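Local structure of uricase (Bacillus fastidiosus, 4R8X) at residues Arg110-Ile121 / Phe136-Thr147. The protein probably catalyses the oxidation of urate to 5-hydroxyisourate, the first step in the breakdown of urate to allantoin. Sequence-based numbering, arbitrary orientation.
Sequences RLEAKEYAFDDI and FRKSRNEYVTAT. Unlike the reference sequence in segment 136-147: Val144 (reference Ala).
Glu112 to Lys114 pair with Thr145 to Thr147, and Phe118 and Asp119 with Lys138 and Arg137, in two antiparallel ladders of one long beta hairpin, separated by a loop at 139-142. Such a hairpin fits the tunnelling fold of uricases, and Phe136 and Arg137 carry its sheet on into a strand of the second subunit. Where the first ladder opens, a side chain replaces backbone: Glu115 N still bonds Val144 O, but Glu115 OE1 accepts from Val144 N at 3.0 Å, from above the carboxylate plane, while OE2 pairs with Lys36. Bent at chi2 (75°) and chi4, the Lys138 chain lays CD over the Phe118 ring and CE 3.5 Å from the Tyr116 ring centroid. Lys138 NZ, also over that Tyr116 face, reaches Ala117 O at 3.1 Å, on a lone pair in the carbonyl plane. Ser139 N holds the same oxygen from above that plane. With a leucine here, Ala117 O would probably lose one of its two donors and the Tyr116 face its cation. Beyond, Arg137 NE and NH2 converge side-on on Asp119 OD2, each at 2.9 Å, carboxylate and guanidinium planes 61° apart. A water 2.6 Å from Asp119 OD2 also joins Ser139 OG and Asn141 ND2.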
# COMPACT_ATOMS: atom_id res chain seq x y z
N ARG D 110 -17.37 13.73 17.23
CA ARG D 110 -15.97 13.90 16.88
C ARG D 110 -15.78 13.83 15.38
O ARG D 110 -16.21 12.87 14.75
CB ARG D 110 -15.14 12.78 17.52
CG ARG D 110 -13.64 12.85 17.23
CD ARG D 110 -12.93 11.68 17.88
NE ARG D 110 -11.47 11.73 17.73
CZ ARG D 110 -10.68 12.40 18.55
NH1 ARG D 110 -11.21 13.08 19.56
NH2 ARG D 110 -9.36 12.41 18.38
N LEU D 111 -15.13 14.84 14.82
CA LEU D 111 -14.75 14.83 13.42
C LEU D 111 -13.24 14.85 13.29
O LEU D 111 -12.57 15.65 13.95
CB LEU D 111 -15.32 16.04 12.68
CG LEU D 111 -16.63 15.91 11.92
CD1 LEU D 111 -16.48 14.98 10.71
CD2 LEU D 111 -17.77 15.48 12.86
N GLU D 112 -12.72 13.97 12.44
CA GLU D 112 -11.31 13.97 12.06
C GLU D 112 -11.24 14.17 10.55
O GLU D 112 -12.10 13.68 9.82
CB GLU D 112 -10.66 12.64 12.42
CG GLU D 112 -10.66 12.35 13.90
CD GLU D 112 -10.16 10.96 14.24
OE1 GLU D 112 -9.64 10.27 13.34
OE2 GLU D 112 -10.30 10.56 15.41
N ALA D 113 -10.22 14.87 10.07
CA ALA D 113 -10.11 15.05 8.63
C ALA D 113 -8.67 15.02 8.17
O ALA D 113 -7.76 15.50 8.86
CB ALA D 113 -10.81 16.33 8.19
N LYS D 114 -8.47 14.42 7.01
CA LYS D 114 -7.20 14.46 6.29
C LYS D 114 -7.43 15.16 4.98
O LYS D 114 -8.27 14.73 4.19
CB LYS D 114 -6.70 13.04 6.03
CG LYS D 114 -6.35 12.27 7.29
CD LYS D 114 -5.90 10.84 6.96
CE LYS D 114 -5.59 10.05 8.23
NZ LYS D 114 -5.29 8.62 7.96
N GLU D 115 -6.71 16.25 4.74
CA GLU D 115 -6.87 17.01 3.50
C GLU D 115 -6.64 16.09 2.32
O GLU D 115 -5.78 15.20 2.38
CB GLU D 115 -5.88 18.17 3.44
CG GLU D 115 -6.00 19.03 2.21
CD GLU D 115 -4.86 20.01 2.07
OE1 GLU D 115 -3.72 19.68 2.48
OE2 GLU D 115 -5.10 21.12 1.57
N TYR D 116 -7.44 16.30 1.28
CA TYR D 116 -7.27 15.65 -0.02
C TYR D 116 -6.62 16.75 -0.85
O TYR D 116 -7.30 17.61 -1.42
CB TYR D 116 -8.64 15.27 -0.54
CG TYR D 116 -8.73 14.35 -1.75
CD1 TYR D 116 -8.89 12.98 -1.60
CD2 TYR D 116 -8.76 14.87 -3.05
CE1 TYR D 116 -9.04 12.14 -2.71
CE2 TYR D 116 -8.90 14.06 -4.15
CZ TYR D 116 -9.04 12.70 -3.98
OH TYR D 116 -9.19 11.89 -5.10
N ALA D 117 -5.29 16.74 -0.87
CA ALA D 117 -4.49 17.89 -1.26
C ALA D 117 -4.31 18.02 -2.76
O ALA D 117 -4.11 17.00 -3.47
CB ALA D 117 -3.13 17.82 -0.63
N PHE D 118 -4.31 19.26 -3.23
CA PHE D 118 -4.03 19.58 -4.63
C PHE D 118 -2.98 20.67 -4.74
O PHE D 118 -3.03 21.65 -4.00
CB PHE D 118 -5.31 20.04 -5.34
CG PHE D 118 -6.21 18.91 -5.76
CD1 PHE D 118 -7.27 18.51 -4.95
CD2 PHE D 118 -5.98 18.24 -6.95
CE1 PHE D 118 -8.10 17.47 -5.35
CE2 PHE D 118 -6.79 17.20 -7.34
CZ PHE D 118 -7.85 16.81 -6.54
N ASP D 119 -2.05 20.50 -5.67
CA ASP D 119 -1.05 21.52 -5.96
C ASP D 119 -1.47 22.41 -7.11
O ASP D 119 -2.05 21.93 -8.08
CB ASP D 119 0.27 20.86 -6.41
CG ASP D 119 1.00 20.16 -5.30
OD1 ASP D 119 0.96 20.63 -4.13
OD2 ASP D 119 1.66 19.15 -5.61
N ASP D 120 -1.13 23.68 -7.01
CA ASP D 120 -1.14 24.57 -8.17
C ASP D 120 -0.03 24.15 -9.12
O ASP D 120 1.07 23.77 -8.68
CB ASP D 120 -0.89 26.01 -7.74
CG ASP D 120 -1.99 26.57 -6.87
OD1 ASP D 120 -1.78 27.67 -6.33
OD2 ASP D 120 -3.05 25.92 -6.74
N ILE D 121 -0.30 24.23 -10.41
CA ILE D 121 0.69 23.85 -11.41
C ILE D 121 0.90 24.93 -12.47
O ILE D 121 0.04 25.80 -12.66
CB ILE D 121 0.32 22.53 -12.10
CG1 ILE D 121 -0.95 22.71 -12.93
CG2 ILE D 121 0.14 21.42 -11.07
CD1 ILE D 121 -1.14 21.62 -13.97
N PHE D 136 -5.29 21.23 -11.66
CA PHE D 136 -4.52 21.05 -10.43
C PHE D 136 -4.01 19.62 -10.33
O PHE D 136 -4.66 18.69 -10.79
CB PHE D 136 -5.37 21.40 -9.20
CG PHE D 136 -5.93 22.79 -9.25
CD1 PHE D 136 -5.20 23.87 -8.76
CD2 PHE D 136 -7.18 23.03 -9.81
CE1 PHE D 136 -5.71 25.16 -8.81
CE2 PHE D 136 -7.70 24.33 -9.87
CZ PHE D 136 -6.96 25.39 -9.36
N ARG D 137 -2.83 19.46 -9.73
CA ARG D 137 -2.29 18.13 -9.49
C ARG D 137 -2.75 17.58 -8.16
O ARG D 137 -2.64 18.26 -7.13
CB ARG D 137 -0.77 18.19 -9.48
CG ARG D 137 -0.15 16.93 -8.93
CD ARG D 137 1.38 16.89 -9.04
NE ARG D 137 2.05 17.89 -8.21
CZ ARG D 137 3.38 18.02 -8.17
NH1 ARG D 137 4.14 17.24 -8.93
NH2 ARG D 137 3.94 18.93 -7.39
N LYS D 138 -3.28 16.36 -8.14
CA LYS D 138 -3.55 15.70 -6.88
C LYS D 138 -2.23 15.38 -6.20
O LYS D 138 -1.44 14.61 -6.73
CB LYS D 138 -4.29 14.39 -7.10
CG LYS D 138 -4.43 13.58 -5.84
CD LYS D 138 -5.48 14.21 -4.98
CE LYS D 138 -5.51 13.55 -3.59
NZ LYS D 138 -4.53 14.06 -2.61
N SER D 139 -1.99 15.95 -5.03
CA SER D 139 -0.72 15.72 -4.37
C SER D 139 -0.73 14.56 -3.40
O SER D 139 -1.63 14.43 -2.56
CB SER D 139 -0.27 16.96 -3.62
OG SER D 139 0.95 16.67 -2.96
N ARG D 140 0.29 13.71 -3.52
CA ARG D 140 0.47 12.60 -2.59
C ARG D 140 1.56 12.92 -1.57
O ARG D 140 2.06 12.03 -0.89
CB ARG D 140 0.81 11.31 -3.33
CG ARG D 140 -0.40 10.62 -3.93
CD ARG D 140 -0.74 11.20 -5.27
NE ARG D 140 0.09 10.63 -6.31
CZ ARG D 140 0.38 11.22 -7.46
NH1 ARG D 140 -0.08 12.43 -7.74
NH2 ARG D 140 1.13 10.60 -8.35
N ASN D 141 1.91 14.20 -1.47
CA ASN D 141 2.90 14.64 -0.49
C ASN D 141 2.25 15.03 0.83
O ASN D 141 1.23 14.45 1.22
CB ASN D 141 3.76 15.76 -1.07
CG ASN D 141 4.59 15.29 -2.25
OD1 ASN D 141 4.99 14.14 -2.29
ND2 ASN D 141 4.85 16.18 -3.20
N GLU D 142 2.83 15.99 1.54
CA GLU D 142 2.30 16.36 2.85
C GLU D 142 0.89 16.95 2.75
O GLU D 142 0.51 17.53 1.74
CB GLU D 142 3.24 17.32 3.57
CG GLU D 142 3.40 18.67 2.88
CD GLU D 142 4.62 18.72 1.97
OE1 GLU D 142 5.16 19.82 1.80
OE2 GLU D 142 5.02 17.68 1.41
N TYR D 143 0.11 16.78 3.82
CA TYR D 143 -1.27 17.19 3.77
C TYR D 143 -1.73 17.70 5.14
O TYR D 143 -1.20 17.28 6.17
CB TYR D 143 -2.16 16.04 3.26
CG TYR D 143 -2.12 14.80 4.12
CD1 TYR D 143 -1.19 13.79 3.88
CD2 TYR D 143 -3.00 14.65 5.18
CE1 TYR D 143 -1.15 12.65 4.68
CE2 TYR D 143 -2.98 13.52 5.98
CZ TYR D 143 -2.05 12.53 5.73
OH TYR D 143 -2.02 11.42 6.53
N VAL D 144 -2.71 18.59 5.12
CA VAL D 144 -3.23 19.20 6.32
C VAL D 144 -4.14 18.25 7.08
O VAL D 144 -4.90 17.49 6.49
CB VAL D 144 -4.01 20.48 5.95
CG1 VAL D 144 -4.57 21.16 7.19
CG2 VAL D 144 -3.11 21.44 5.19
N THR D 145 -4.05 18.30 8.40
CA THR D 145 -4.92 17.50 9.24
C THR D 145 -5.64 18.38 10.27
O THR D 145 -5.19 19.47 10.60
CB THR D 145 -4.13 16.39 9.99
OG1 THR D 145 -3.14 17.00 10.83
CG2 THR D 145 -3.45 15.45 8.99
N ALA D 146 -6.78 17.89 10.76
CA ALA D 146 -7.48 18.53 11.88
C ALA D 146 -8.43 17.56 12.55
O ALA D 146 -8.91 16.62 11.92
CB ALA D 146 -8.24 19.78 11.40
N THR D 147 -8.68 17.79 13.84
CA THR D 147 -9.71 17.08 14.59
C THR D 147 -10.45 18.09 15.42
O THR D 147 -9.85 18.98 16.01
CB THR D 147 -9.09 16.03 15.54
OG1 THR D 147 -8.46 15.00 14.78
CG2 THR D 147 -10.15 15.39 16.42
O HOH W 1 -7.69 12.68 15.88
O HOH W 2 -3.98 14.56 0.34
O HOH W 3 3.25 18.01 -3.95